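Local coordinates for 5-carboxyvanillate decarboxylase (Sphingomonas paucimobilis, PDB 4L6D), which probably removes a carboxyl group from 5-carboxyvanillate, working as a manganese-binding member of the amidohydrolase superfamily, at residues A29-I34 with A185-G190; P175-K180 with W196-E201; E275-L280 with V307-T312. All coordinates share one frame; numbering follows the deposited sequence.

Contact 1 (A29-I34 with A185-G190)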
ATOM      1  N   ALA A  29      18.234   9.706  14.041  1.00  9.36           N
ATOM      2  CA  ALA A  29      17.238  10.339  13.173  1.00 10.42           C
ATOM      3  C   ALA A  29      16.185   9.366  12.651  1.00 10.18           C
ATOM      4  O   ALA A  29      15.286   9.765  11.904  1.00 11.36           O
ATOM      5  CB  ALA A  29      17.918  11.051  12.005  1.00 10.45           C
ATOM      6  N   SER A  30      16.306   8.091  13.015  1.00  8.02           N
ATOM      7  CA  SER A  30      15.332   7.083  12.593  1.00  7.85           C
ATOM      8  C   SER A  30      13.917   7.510  12.959  1.00  7.36           C
ATOM      9  O   SER A  30      13.691   8.032  14.043  1.00  7.54           O
ATOM     10  CB  SER A  30      15.633   5.736  13.248  1.00  7.70           C
ATOM     11  OG  SER A  30      14.625   4.787  12.920  1.00  7.27           O
ATOM     12  N   LEU A  31      12.963   7.270  12.061  1.00  7.07           N
ATOM     13  CA  LEU A  31      11.578   7.636  12.322  1.00  8.33           C
ATOM     14  C   LEU A  31      10.993   6.844  13.495  1.00  8.70           C
ATOM     15  O   LEU A  31      10.007   7.262  14.094  1.00  8.34           O
ATOM     16  CB  LEU A  31      10.719   7.480  11.061  1.00  8.07           C
ATOM     17  CG  LEU A  31       9.310   8.084  11.088  1.00  6.66           C
ATOM     18  CD1 LEU A  31       9.341   9.591  11.192  1.00 10.92           C
ATOM     19  CD2 LEU A  31       8.572   7.663   9.833  1.00  8.72           C
ATOM     20  N   ASP A  32      11.613   5.717  13.846  1.00  7.67           N
ATOM     21  CA  ASP A  32      11.181   4.978  15.031  1.00  7.56           C
ATOM     22  C   ASP A  32      11.391   5.748  16.321  1.00  6.76           C
ATOM     23  O   ASP A  32      10.843   5.368  17.348  1.00  6.95           O
ATOM     24  CB  ASP A  32      11.871   3.624  15.136  1.00  6.35           C
ATOM     25  CG  ASP A  32      11.357   2.652  14.116  1.00  6.92           C
ATOM     26  OD1 ASP A  32      10.208   2.167  14.267  1.00  7.65           O
ATOM     27  OD2 ASP A  32      12.082   2.393  13.143  1.00  7.98           O
ATOM     28  N   MET A  33      12.191   6.811  16.287  1.00  7.15           N
ATOM     29  CA  MET A  33      12.405   7.616  17.494  1.00  7.54           C
ATOM     30  C   MET A  33      11.124   8.266  18.016  1.00  8.15           C
ATOM     31  O   MET A  33      11.053   8.609  19.194  1.00  8.18           O
ATOM     32  CB  MET A  33      13.511   8.660  17.294  1.00  9.12           C
ATOM     33  CG  MET A  33      14.900   8.033  17.143  1.00  9.12           C
ATOM     34  SD  MET A  33      15.504   7.187  18.623  1.00 11.29           S
ATOM     35  CE  MET A  33      15.963   8.603  19.628  1.00 13.75           C
ATOM     36  N   ILE A  34      10.115   8.421  17.154  1.00  8.83           N
ATOM     37  CA  ILE A  34       8.828   8.936  17.610  1.00  9.78           C
ATOM     38  C   ILE A  34       8.207   7.953  18.610  1.00  7.18           C
ATOM     39  O   ILE A  34       7.921   8.325  19.746  1.00  9.77           O
ATOM     40  CB  ILE A  34       7.868   9.239  16.430  1.00  8.54           C
ATOM     41  CG1 ILE A  34       8.441  10.364  15.562  1.00  8.87           C
ATOM     42  CG2 ILE A  34       6.490   9.615  16.950  1.00 12.99           C
ATOM     43  CD1 ILE A  34       7.637  10.665  14.291  1.00  9.99           C
ATOM     44  N   ALA A 185       8.031  11.371   3.845  1.00  7.49           N
ATOM     45  CA  ALA A 185       6.594  11.472   3.572  1.00 10.99           C
ATOM     46  C   ALA A 185       5.701  11.050   4.735  1.00  7.91           C
ATOM     47  O   ALA A 185       4.465  11.104   4.633  1.00  8.43           O
ATOM     48  CB  ALA A 185       6.231  10.670   2.327  1.00  7.15           C
ATOM     49  N   PHE A 186       6.317  10.626   5.836  1.00  7.31           N
ATOM     50  CA  PHE A 186       5.576  10.054   6.961  1.00  7.72           C
ATOM     51  C   PHE A 186       5.794  10.797   8.275  1.00  8.03           C
ATOM     52  O   PHE A 186       5.605  10.223   9.346  1.00 10.66           O
ATOM     53  CB  PHE A 186       5.928   8.568   7.129  1.00  7.91           C
ATOM     54  CG  PHE A 186       5.618   7.743   5.908  1.00  6.77           C
ATOM     55  CD1 PHE A 186       6.531   7.666   4.868  1.00  7.44           C
ATOM     56  CD2 PHE A 186       4.411   7.083   5.783  1.00  8.15           C
ATOM     57  CE1 PHE A 186       6.247   6.940   3.720  1.00  8.21           C
ATOM     58  CE2 PHE A 186       4.123   6.343   4.637  1.00  8.64           C
ATOM     59  CZ  PHE A 186       5.049   6.273   3.610  1.00  7.33           C
ATOM     60  N   ARG A 187       6.180  12.069   8.180  1.00  7.44           N
ATOM     61  CA  ARG A 187       6.437  12.907   9.355  1.00  8.28           C
ATOM     62  C   ARG A 187       5.201  13.671   9.837  1.00 10.53           C
ATOM     63  O   ARG A 187       5.256  14.346  10.868  1.00 13.67           O
ATOM     64  CB  ARG A 187       7.562  13.906   9.061  1.00  9.19           C
ATOM     65  CG  ARG A 187       8.941  13.276   8.858  1.00 16.03           C
ATOM     66  CD  ARG A 187       9.723  13.181  10.163  1.00 21.95           C
ATOM     67  NE  ARG A 187      10.966  12.430   9.997  1.00 20.58           N
ATOM     68  CZ  ARG A 187      11.698  11.962  11.002  1.00 22.37           C
ATOM     69  NH1 ARG A 187      11.317  12.166  12.256  1.00 20.38           N
ATOM     70  NH2 ARG A 187      12.803  11.273  10.752  1.00 22.13           N
ATOM     71  N   ASP A 188       4.098  13.579   9.098  1.00  9.27           N
ATOM     72  CA  ASP A 188       2.902  14.367   9.418  1.00  9.27           C
ATOM     73  C   ASP A 188       1.695  13.491   9.736  1.00  8.11           C
ATOM     74  O   ASP A 188       1.611  12.341   9.290  1.00  8.03           O
ATOM     75  CB  ASP A 188       2.552  15.305   8.264  1.00 10.27           C
ATOM     76  CG  ASP A 188       3.626  16.334   8.017  1.00 14.79           C
ATOM     77  OD1 ASP A 188       3.929  17.098   8.957  1.00 20.38           O
ATOM     78  OD2 ASP A 188       4.181  16.366   6.899  1.00 15.93           O
ATOM     79  N   TYR A 189       0.771  14.044  10.520  1.00  8.61           N
ATOM     80  CA  TYR A 189      -0.517  13.406  10.798  1.00  8.49           C
ATOM     81  C   TYR A 189      -0.409  12.029  11.451  1.00  8.39           C
ATOM     82  O   TYR A 189      -1.303  11.198  11.294  1.00  9.92           O
ATOM     83  CB  TYR A 189      -1.378  13.329   9.517  1.00 10.70           C
ATOM     84  CG  TYR A 189      -1.256  14.553   8.639  1.00  8.96           C
ATOM     85  CD1 TYR A 189      -1.476  15.827   9.148  1.00  9.01           C
ATOM     86  CD2 TYR A 189      -0.874  14.440   7.310  1.00  9.39           C
ATOM     87  CE1 TYR A 189      -1.340  16.952   8.353  1.00  8.87           C
ATOM     88  CE2 TYR A 189      -0.734  15.565   6.504  1.00  8.32           C
ATOM     89  CZ  TYR A 189      -0.966  16.813   7.034  1.00  8.81           C
ATOM     90  OH  TYR A 189      -0.823  17.923   6.242  1.00 10.35           O
ATOM     91  N   GLY A 190       0.687  11.777  12.166  1.00  8.99           N
ATOM     92  CA  GLY A 190       0.884  10.498  12.836  1.00  7.23           C
ATOM     93  C   GLY A 190       1.165   9.339  11.895  1.00  7.80           C
ATOM     94  O   GLY A 190       1.101   8.173  12.282  1.00  8.66           O
TER
HETATM   95  O   HOH W   1      12.944  10.870  14.251  1.00 17.92           O
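Two torsions bring Leu31 and Arg187 together: the leucine places CG beside its carbonyl carbon, trans to the backbone N (chi1 -168°), and the arginine chain folds at chi2 (-91°) before running straight on to its guanidinium. The two side chains then slide past each other in opposite directions, and methyl CD1 of Leu31 settles over the centre of one guanidinium face, 3.3 Å from Arg187 CZ. The other methyl, CD2, rests against Phe186, 3.9 Å from its CB. At the guanidinium edge the contacts are polar. Arg187 NH2 donates to Ala29 O over 3.1 Å, in the guanidinium plane and nearly in line with the carbonyl, although the angle at the hydrogen is only 141°. A water accepts from Arg187 NH1 and donates to Ser30 O, at 2.9 Å from each. From Ser30 to Met33 the chain makes a type I turn, where Ser30 OG caps Asp32 N. Asp188 forms a salt bridge with Arg208 of the second subunit, so the loop also faces the dimer partner. Chemically, one cation serves two surfaces: its edge grips successive carbonyls just before helix 33-40, directly and through water, while its flat face accepts a hydrocarbon group.

Contact 2 (P175-K180 with W196-E201). With VNL (4-hydroxy-3-methoxybenzoate), chain J.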
ATOM      1  N   PRO A 175       5.978  -4.826  11.396  1.00  4.77           N
ATOM      2  CA  PRO A 175       6.413  -3.482  10.986  1.00  6.43           C
ATOM      3  C   PRO A 175       7.411  -2.798  11.932  1.00  7.37           C
ATOM      4  O   PRO A 175       7.627  -3.185  13.079  1.00  6.20           O
ATOM      5  CB  PRO A 175       5.102  -2.673  10.964  1.00  5.81           C
ATOM      6  CG  PRO A 175       4.021  -3.715  10.831  1.00  5.31           C
ATOM      7  CD  PRO A 175       4.518  -4.911  11.571  1.00  5.36           C
ATOM      8  N   ARG A 176       8.042  -1.765  11.394  1.00  5.18           N
ATOM      9  CA  ARG A 176       8.574  -0.667  12.197  1.00  4.77           C
ATOM     10  C   ARG A 176       8.305   0.574  11.355  1.00  5.62           C
ATOM     11  O   ARG A 176       7.705   0.486  10.286  1.00  6.38           O
ATOM     12  CB  ARG A 176      10.064  -0.853  12.529  1.00  5.39           C
ATOM     13  CG  ARG A 176      10.962  -0.950  11.304  1.00  6.93           C
ATOM     14  CD  ARG A 176      12.418  -1.139  11.669  1.00  6.19           C
ATOM     15  NE  ARG A 176      13.000   0.047  12.286  1.00  5.72           N
ATOM     16  CZ  ARG A 176      14.301   0.204  12.497  1.00  5.83           C
ATOM     17  NH1 ARG A 176      15.139  -0.770  12.160  1.00  7.41           N
ATOM     18  NH2 ARG A 176      14.755   1.321  13.053  1.00  7.88           N
ATOM     19  N   ALA A 177       8.722   1.735  11.834  1.00  5.17           N
ATOM     20  CA  ALA A 177       8.478   2.952  11.074  1.00  5.33           C
ATOM     21  C   ALA A 177       9.246   2.942   9.747  1.00  6.37           C
ATOM     22  O   ALA A 177      10.324   2.338   9.646  1.00  6.12           O
ATOM     23  CB  ALA A 177       8.868   4.178  11.903  1.00  5.78           C
ATOM     24  N   PRO A 178       8.692   3.621   8.728  1.00  6.67           N
ATOM     25  CA  PRO A 178       9.384   3.842   7.456  1.00  5.56           C
ATOM     26  C   PRO A 178      10.875   4.156   7.611  1.00  7.80           C
ATOM     27  O   PRO A 178      11.256   5.013   8.412  1.00  8.39           O
ATOM     28  CB  PRO A 178       8.640   5.038   6.882  1.00  6.62           C
ATOM     29  CG  PRO A 178       7.208   4.781   7.329  1.00  6.36           C
ATOM     30  CD  PRO A 178       7.319   4.163   8.702  1.00  7.52           C
ATOM     31  N   SER A 179      11.700   3.462   6.830  1.00  5.83           N
ATOM     32  CA  SER A 179      13.148   3.669   6.843  1.00  6.13           C
ATOM     33  C   SER A 179      13.512   5.042   6.311  1.00  6.74           C
ATOM     34  O   SER A 179      12.664   5.782   5.803  1.00  8.31           O
ATOM     35  CB  SER A 179      13.847   2.624   5.972  1.00  6.15           C
ATOM     36  OG  SER A 179      13.726   2.970   4.598  1.00  6.17           O
ATOM     37  N   LYS A 180      14.796   5.368   6.387  1.00  6.84           N
ATOM     38  CA  LYS A 180      15.269   6.668   5.922  1.00  7.27           C
ATOM     39  C   LYS A 180      15.088   6.829   4.415  1.00  7.33           C
ATOM     40  O   LYS A 180      15.080   7.949   3.903  1.00  9.16           O
ATOM     41  CB  LYS A 180      16.726   6.912   6.338  1.00  7.99           C
ATOM     42  CG  LYS A 180      16.929   7.124   7.830  1.00  8.24           C
ATOM     43  CD  LYS A 180      18.398   7.334   8.170  1.00  8.15           C
ATOM     44  CE  LYS A 180      18.549   7.546   9.669  1.00 11.51           C
ATOM     45  NZ  LYS A 180      19.913   7.995  10.039  1.00 15.83           N
ATOM     46  N   TRP A 196      -0.508   4.325   8.783  1.00  6.65           N
ATOM     47  CA  TRP A 196      -0.109   4.271   7.368  1.00  6.44           C
ATOM     48  C   TRP A 196       1.328   3.813   7.116  1.00  6.34           C
ATOM     49  O   TRP A 196       1.570   2.896   6.332  1.00  5.99           O
ATOM     50  CB  TRP A 196      -0.371   5.623   6.669  1.00  5.93           C
ATOM     51  CG  TRP A 196      -0.332   5.487   5.170  1.00  5.23           C
ATOM     52  CD1 TRP A 196       0.563   6.060   4.307  1.00  7.31           C
ATOM     53  CD2 TRP A 196      -1.213   4.685   4.363  1.00  5.41           C
ATOM     54  NE1 TRP A 196       0.290   5.663   3.011  1.00  5.36           N
ATOM     55  CE2 TRP A 196      -0.796   4.827   3.020  1.00  6.15           C
ATOM     56  CE3 TRP A 196      -2.309   3.857   4.650  1.00  6.52           C
ATOM     57  CZ2 TRP A 196      -1.432   4.172   1.966  1.00  5.06           C
ATOM     58  CZ3 TRP A 196      -2.951   3.213   3.593  1.00  8.46           C
ATOM     59  CH2 TRP A 196      -2.507   3.375   2.273  1.00  6.99           C
ATOM     60  N   GLY A 197       2.275   4.454   7.780  1.00  5.51           N
ATOM     61  CA  GLY A 197       3.684   4.157   7.559  1.00  6.63           C
ATOM     62  C   GLY A 197       4.070   2.701   7.768  1.00  5.31           C
ATOM     63  O   GLY A 197       4.850   2.136   6.987  1.00  5.16           O
ATOM     64  N   TYR A 198       3.552   2.086   8.829  1.00  4.76           N
ATOM     65  CA  TYR A 198       3.893   0.687   9.105  1.00  5.11           C
ATOM     66  C   TYR A 198       3.617  -0.227   7.903  1.00  5.66           C
ATOM     67  O   TYR A 198       4.434  -1.074   7.556  1.00  6.31           O
ATOM     68  CB  TYR A 198       3.135   0.175  10.337  1.00  5.17           C
ATOM     69  CG  TYR A 198       3.780   0.540  11.658  1.00  5.88           C
ATOM     70  CD1 TYR A 198       4.815   1.477  11.731  1.00  5.97           C
ATOM     71  CD2 TYR A 198       3.360  -0.072  12.833  1.00  7.98           C
ATOM     72  CE1 TYR A 198       5.419   1.794  12.961  1.00  5.40           C
ATOM     73  CE2 TYR A 198       3.938   0.241  14.056  1.00  7.15           C
ATOM     74  CZ  TYR A 198       4.967   1.170  14.110  1.00  5.64           C
ATOM     75  OH  TYR A 198       5.549   1.455  15.328  1.00  8.56           O
ATOM     76  N   GLY A 199       2.457  -0.061   7.276  1.00  5.40           N
ATOM     77  CA  GLY A 199       2.070  -0.900   6.154  1.00  4.58           C
ATOM     78  C   GLY A 199       2.889  -0.644   4.908  1.00  5.23           C
ATOM     79  O   GLY A 199       3.240  -1.580   4.187  1.00  4.44           O
ATOM     80  N   ILE A 200       3.191   0.618   4.643  1.00  5.34           N
ATOM     81  CA  ILE A 200       3.991   0.954   3.468  1.00  4.60           C
ATOM     82  C   ILE A 200       5.423   0.427   3.600  1.00  6.34           C
ATOM     83  O   ILE A 200       5.962  -0.181   2.669  1.00  5.51           O
ATOM     84  CB  ILE A 200       4.009   2.468   3.220  1.00  5.98           C
ATOM     85  CG1 ILE A 200       2.588   3.011   3.012  1.00  8.44           C
ATOM     86  CG2 ILE A 200       4.895   2.784   2.023  1.00  7.49           C
ATOM     87  CD1 ILE A 200       1.828   2.319   1.888  1.00  7.92           C
ATOM     88  N   GLU A 201       6.022   0.639   4.767  1.00  5.67           N
ATOM     89  CA  GLU A 201       7.363   0.149   5.053  1.00  4.66           C
ATOM     90  C   GLU A 201       7.476  -1.370   4.906  1.00  6.03           C
ATOM     91  O   GLU A 201       8.368  -1.866   4.203  1.00  5.22           O
ATOM     92  CB  GLU A 201       7.758   0.601   6.470  1.00  4.75           C
ATOM     93  CG  GLU A 201       8.873  -0.194   7.138  1.00  5.72           C
ATOM     94  CD  GLU A 201      10.226  -0.036   6.469  1.00  5.76           C
ATOM     95  OE1 GLU A 201      10.453   0.960   5.739  1.00  5.18           O
ATOM     96  OE2 GLU A 201      11.056  -0.942   6.680  1.00  8.14           O
TER
HETATM   97  C1  VNL J 402       1.746   0.251  17.738  1.00  9.41           C
HETATM   98  CO1 VNL J 402       0.796  -0.662  17.259  1.00  9.82           C
HETATM   99  CO2 VNL J 402       3.088  -0.128  17.934  1.00 10.71           C
HETATM  100  CM1 VNL J 402       1.171  -1.987  16.971  1.00 12.26           C
HETATM  101  CM2 VNL J 402       3.483  -1.431  17.642  1.00 10.80           C
HETATM  102  OM  VNL J 402       4.765  -1.892  17.800  1.00 11.71           O
HETATM  103  CZ  VNL J 402       2.492  -2.394  17.152  1.00 10.37           C
HETATM  104  CC  VNL J 402       1.314   1.653  18.078  1.00 11.63           C
HETATM  105  CV  VNL J 402       5.801  -1.006  18.266  1.00  8.34           C
HETATM  106  O1  VNL J 402       0.091   1.935  18.199  1.00 12.91           O
HETATM  107  O2  VNL J 402       2.200   2.512  18.302  1.00 11.49           O
HETATM  108  O3  VNL J 402       2.865  -3.708  17.209  1.00 11.87           O
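The vanillate pocket of this amidohydrolase barrel takes one of its walls from Tyr198, in the first turn of helix 197-211, and the loop 175-180 packs against that residue. The ring presents its edge to the ligand, with Tyr198 OH 3.8 Å from the methoxy carbon CV of VNL. Pro175, next in sequence to the manganese ligand His174, crosses the tyrosine side chain at about a right angle and sets CB 3.5 Å from Tyr198 CB. Further along the ring, Tyr198 CD1 lies 3.4 Å from Arg176 O, a buried carbonyl with no polar partner in the model. Pro178 lays its ring against the backbone of Gly197, with CG 3.6 Å from Gly197 O. The polar tie comes one turn on, where the bend of Glu201 at chi2 (67°) brings OE1 back to the loop. Ser179 N donates to Glu201 OE1 over 3.0 Å at 155°, reaching it from above the carboxylate plane. Tyr151 shares OE1, and Ser145 bonds OE2. The loop thus leaves strand 171-174, folds against the N-terminal end of helix 197-211, and meets helix 226-230 through Pro175, while Trp196 and Ile200 reach the second subunit.

Contact 3 (E275-L280 with V307-T312)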
ATOM      1  N   GLU A 275      -9.748  -5.886  11.626  1.00  4.74           N
ATOM      2  CA  GLU A 275     -10.917  -6.635  12.073  1.00  4.78           C
ATOM      3  C   GLU A 275     -12.083  -6.375  11.128  1.00  5.28           C
ATOM      4  O   GLU A 275     -13.112  -5.820  11.502  1.00  7.59           O
ATOM      5  CB  GLU A 275     -11.219  -6.260  13.532  1.00  5.04           C
ATOM      6  CG  GLU A 275     -10.020  -6.625  14.419  1.00  6.05           C
ATOM      7  CD  GLU A 275     -10.078  -6.068  15.840  1.00  6.88           C
ATOM      8  OE1 GLU A 275     -11.154  -5.619  16.290  1.00  7.30           O
ATOM      9  OE2 GLU A 275      -9.009  -6.100  16.507  1.00  6.41           O
ATOM     10  N   SER A 276     -11.882  -6.796   9.880  1.00  4.41           N
ATOM     11  CA  SER A 276     -12.860  -6.619   8.816  1.00  4.34           C
ATOM     12  C   SER A 276     -13.264  -7.962   8.240  1.00  4.84           C
ATOM     13  O   SER A 276     -12.437  -8.668   7.676  1.00  5.24           O
ATOM     14  CB  SER A 276     -12.242  -5.780   7.693  1.00  4.44           C
ATOM     15  OG  SER A 276     -13.027  -5.876   6.510  1.00  5.35           O
ATOM     16  N   HIS A 277     -14.535  -8.322   8.375  1.00  6.21           N
ATOM     17  CA  HIS A 277     -14.989  -9.572   7.765  1.00  5.48           C
ATOM     18  C   HIS A 277     -14.807  -9.565   6.249  1.00  5.87           C
ATOM     19  O   HIS A 277     -14.513 -10.601   5.651  1.00  6.88           O
ATOM     20  CB  HIS A 277     -16.446  -9.851   8.115  1.00  4.86           C
ATOM     21  CG  HIS A 277     -16.658 -10.206   9.551  1.00  4.94           C
ATOM     22  ND1 HIS A 277     -17.860 -10.001  10.196  1.00  6.70           N
ATOM     23  CD2 HIS A 277     -15.827 -10.763  10.466  1.00  5.62           C
ATOM     24  CE1 HIS A 277     -17.757 -10.412  11.448  1.00  7.59           C
ATOM     25  NE2 HIS A 277     -16.531 -10.865  11.642  1.00  6.63           N
ATOM     26  N   ALA A 278     -14.985  -8.408   5.621  1.00  4.60           N
ATOM     27  CA  ALA A 278     -14.845  -8.317   4.170  1.00  5.69           C
ATOM     28  C   ALA A 278     -13.409  -8.569   3.736  1.00  5.31           C
ATOM     29  O   ALA A 278     -13.171  -9.265   2.747  1.00  5.11           O
ATOM     30  CB  ALA A 278     -15.306  -6.945   3.666  1.00  6.65           C
ATOM     31  N   ALA A 279     -12.453  -7.986   4.458  1.00  5.34           N
ATOM     32  CA  ALA A 279     -11.048  -8.164   4.118  1.00  5.13           C
ATOM     33  C   ALA A 279     -10.622  -9.595   4.422  1.00  4.83           C
ATOM     34  O   ALA A 279      -9.788 -10.167   3.720  1.00  4.91           O
ATOM     35  CB  ALA A 279     -10.165  -7.173   4.887  1.00  5.59           C
ATOM     36  N   LEU A 280     -11.192 -10.165   5.481  1.00  4.28           N
ATOM     37  CA  LEU A 280     -10.889 -11.554   5.850  1.00  5.41           C
ATOM     38  C   LEU A 280     -11.379 -12.493   4.753  1.00  5.42           C
ATOM     39  O   LEU A 280     -10.639 -13.387   4.315  1.00  4.34           O
ATOM     40  CB  LEU A 280     -11.553 -11.925   7.184  1.00  4.06           C
ATOM     41  CG  LEU A 280     -11.472 -13.402   7.591  1.00  5.85           C
ATOM     42  CD1 LEU A 280     -10.022 -13.826   7.755  1.00  6.08           C
ATOM     43  CD2 LEU A 280     -12.251 -13.660   8.876  1.00  7.60           C
ATOM     44  N   VAL A 307     -11.288 -10.753  19.391  1.00  5.00           N
ATOM     45  CA  VAL A 307     -11.911 -12.046  19.633  1.00  5.63           C
ATOM     46  C   VAL A 307     -13.305 -12.111  19.007  1.00  5.74           C
ATOM     47  O   VAL A 307     -13.648 -13.084  18.327  1.00  5.27           O
ATOM     48  CB  VAL A 307     -11.977 -12.327  21.151  1.00  6.44           C
ATOM     49  CG1 VAL A 307     -12.882 -13.525  21.460  1.00  5.67           C
ATOM     50  CG2 VAL A 307     -10.568 -12.561  21.690  1.00  6.53           C
ATOM     51  N   GLN A 308     -14.107 -11.077  19.226  1.00  5.41           N
ATOM     52  CA  GLN A 308     -15.469 -11.096  18.725  1.00  5.59           C
ATOM     53  C   GLN A 308     -15.503 -11.036  17.206  1.00  5.46           C
ATOM     54  O   GLN A 308     -16.391 -11.627  16.586  1.00  5.84           O
ATOM     55  CB  GLN A 308     -16.290 -10.006  19.408  1.00  5.85           C
ATOM     56  CG  GLN A 308     -16.390 -10.325  20.898  1.00  6.12           C
ATOM     57  CD  GLN A 308     -16.969  -9.214  21.749  1.00  6.41           C
ATOM     58  OE1 GLN A 308     -17.622  -8.290  21.253  1.00  6.47           O
ATOM     59  NE2 GLN A 308     -16.751  -9.320  23.056  1.00  7.16           N
ATOM     60  N   PHE A 309     -14.506 -10.378  16.617  1.00  5.79           N
ATOM     61  CA  PHE A 309     -14.350 -10.350  15.161  1.00  5.61           C
ATOM     62  C   PHE A 309     -14.242 -11.766  14.577  1.00  4.85           C
ATOM     63  O   PHE A 309     -14.977 -12.119  13.644  1.00  4.91           O
ATOM     64  CB  PHE A 309     -13.136  -9.478  14.804  1.00  5.34           C
ATOM     65  CG  PHE A 309     -12.448  -9.836  13.503  1.00  4.45           C
ATOM     66  CD1 PHE A 309     -13.046  -9.594  12.269  1.00  4.62           C
ATOM     67  CD2 PHE A 309     -11.164 -10.383  13.531  1.00  5.08           C
ATOM     68  CE1 PHE A 309     -12.376  -9.907  11.078  1.00  4.27           C
ATOM     69  CE2 PHE A 309     -10.492 -10.698  12.353  1.00  4.57           C
ATOM     70  CZ  PHE A 309     -11.102 -10.468  11.126  1.00  7.07           C
ATOM     71  N   ILE A 310     -13.371 -12.598  15.140  1.00  5.06           N
ATOM     72  CA  ILE A 310     -13.233 -13.950  14.602  1.00  5.74           C
ATOM     73  C   ILE A 310     -14.385 -14.883  15.020  1.00  6.35           C
ATOM     74  O   ILE A 310     -14.845 -15.689  14.206  1.00  5.98           O
ATOM     75  CB  ILE A 310     -11.826 -14.553  14.874  1.00  5.59           C
ATOM     76  CG1 ILE A 310     -11.655 -15.899  14.164  1.00  5.38           C
ATOM     77  CG2 ILE A 310     -11.580 -14.721  16.353  1.00  5.95           C
ATOM     78  CD1 ILE A 310     -11.757 -15.819  12.659  1.00  6.61           C
ATOM     79  N   ARG A 311     -14.885 -14.753  16.253  1.00  5.29           N
ATOM     80  CA  ARG A 311     -15.993 -15.606  16.695  1.00  5.62           C
ATOM     81  C   ARG A 311     -17.251 -15.398  15.854  1.00  5.76           C
ATOM     82  O   ARG A 311     -18.081 -16.305  15.730  1.00  7.20           O
ATOM     83  CB  ARG A 311     -16.323 -15.387  18.177  1.00  5.87           C
ATOM     84  CG  ARG A 311     -15.286 -15.940  19.155  1.00  6.03           C
ATOM     85  CD  ARG A 311     -15.922 -15.984  20.545  1.00  6.21           C
ATOM     86  NE  ARG A 311     -14.962 -16.121  21.642  1.00  7.93           N
ATOM     87  CZ  ARG A 311     -14.364 -17.255  21.979  1.00 10.40           C
ATOM     88  NH1 ARG A 311     -14.616 -18.371  21.300  1.00 10.35           N
ATOM     89  NH2 ARG A 311     -13.510 -17.272  23.000  1.00 10.14           N
ATOM     90  N   THR A 312     -17.406 -14.199  15.301  1.00  5.80           N
ATOM     91  CA  THR A 312     -18.587 -13.887  14.509  1.00  5.81           C
ATOM     92  C   THR A 312     -18.324 -13.876  13.003  1.00  5.61           C
ATOM     93  O   THR A 312     -19.197 -13.460  12.239  1.00  7.49           O
ATOM     94  CB  THR A 312     -19.186 -12.522  14.884  1.00  5.92           C
ATOM     95  OG1 THR A 312     -18.222 -11.491  14.607  1.00  6.85           O
ATOM     96  CG2 THR A 312     -19.569 -12.491  16.362  1.00  9.40           C
TER
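Glu275 meets Phe309 through its backbone carbon as well as its side chain: CA stands over the centre of the phenyl ring, 3.6 Å from the centroid, a CH-pi contact. Its CB lies 3.8 Å from Phe309 CG. At Ser276 the backbone N approaches Phe309 CE1 at 3.4 Å. The serine side chain turns the other way, its OG accepting from Ala279 N (3.0 Å) as the N-cap of helix 277-287; the same oxygen makes a weak hydrogen bond to a bound VNL. His277 supplies the direct polar link. With chi1 at -70° its CG lies trans to the carbonyl carbon, and the imidazole extends toward helix 303-311, where NE2 donates to Phe309 O over 2.8 Å at 157°. The carbonyl is met in its own plane, on a lone pair, and its oxygen lies close to the imidazole plane. The two rings sit rim to rim with planes 18° apart, neither covering the other. A turn later, Leu280 CD2 comes 4.1 Å from Phe309 CZ and 4.4 Å from Ile310 CD1, completing the apolar side. Phe309 thus serves two chemistries, its ring packed by Glu275, Ser276 and Leu280 and its carbonyl, at the C-terminal end of helix 303-311, taken by histidine. Donation from NE2 probably fixes the rotation of the imidazole and is consistent with a proton on that nitrogen.

How the contacts relate
Read from the N terminus, the chain enters contact 1 just before helix 33-40 and passes through the second to fifth strands of the barrel before reaching 175-180, the opening segment of contact 2. Only then does 185-190 close contact 1, and 196-201 closes contact 2 soon after, so the two cross. They also touch, through the salt bridge of Asp32 with Arg176 and through Phe186 against Gly197, joining the start of helix 33-40 to the region after strand 171-174. Contact 3 follows in series, closing a loop of 26 residues that holds strand 292-293 and pairing helix 277-287 with helix 303-311; its centre lies about 24 Å from that of contact 2. All three reach the second subunit.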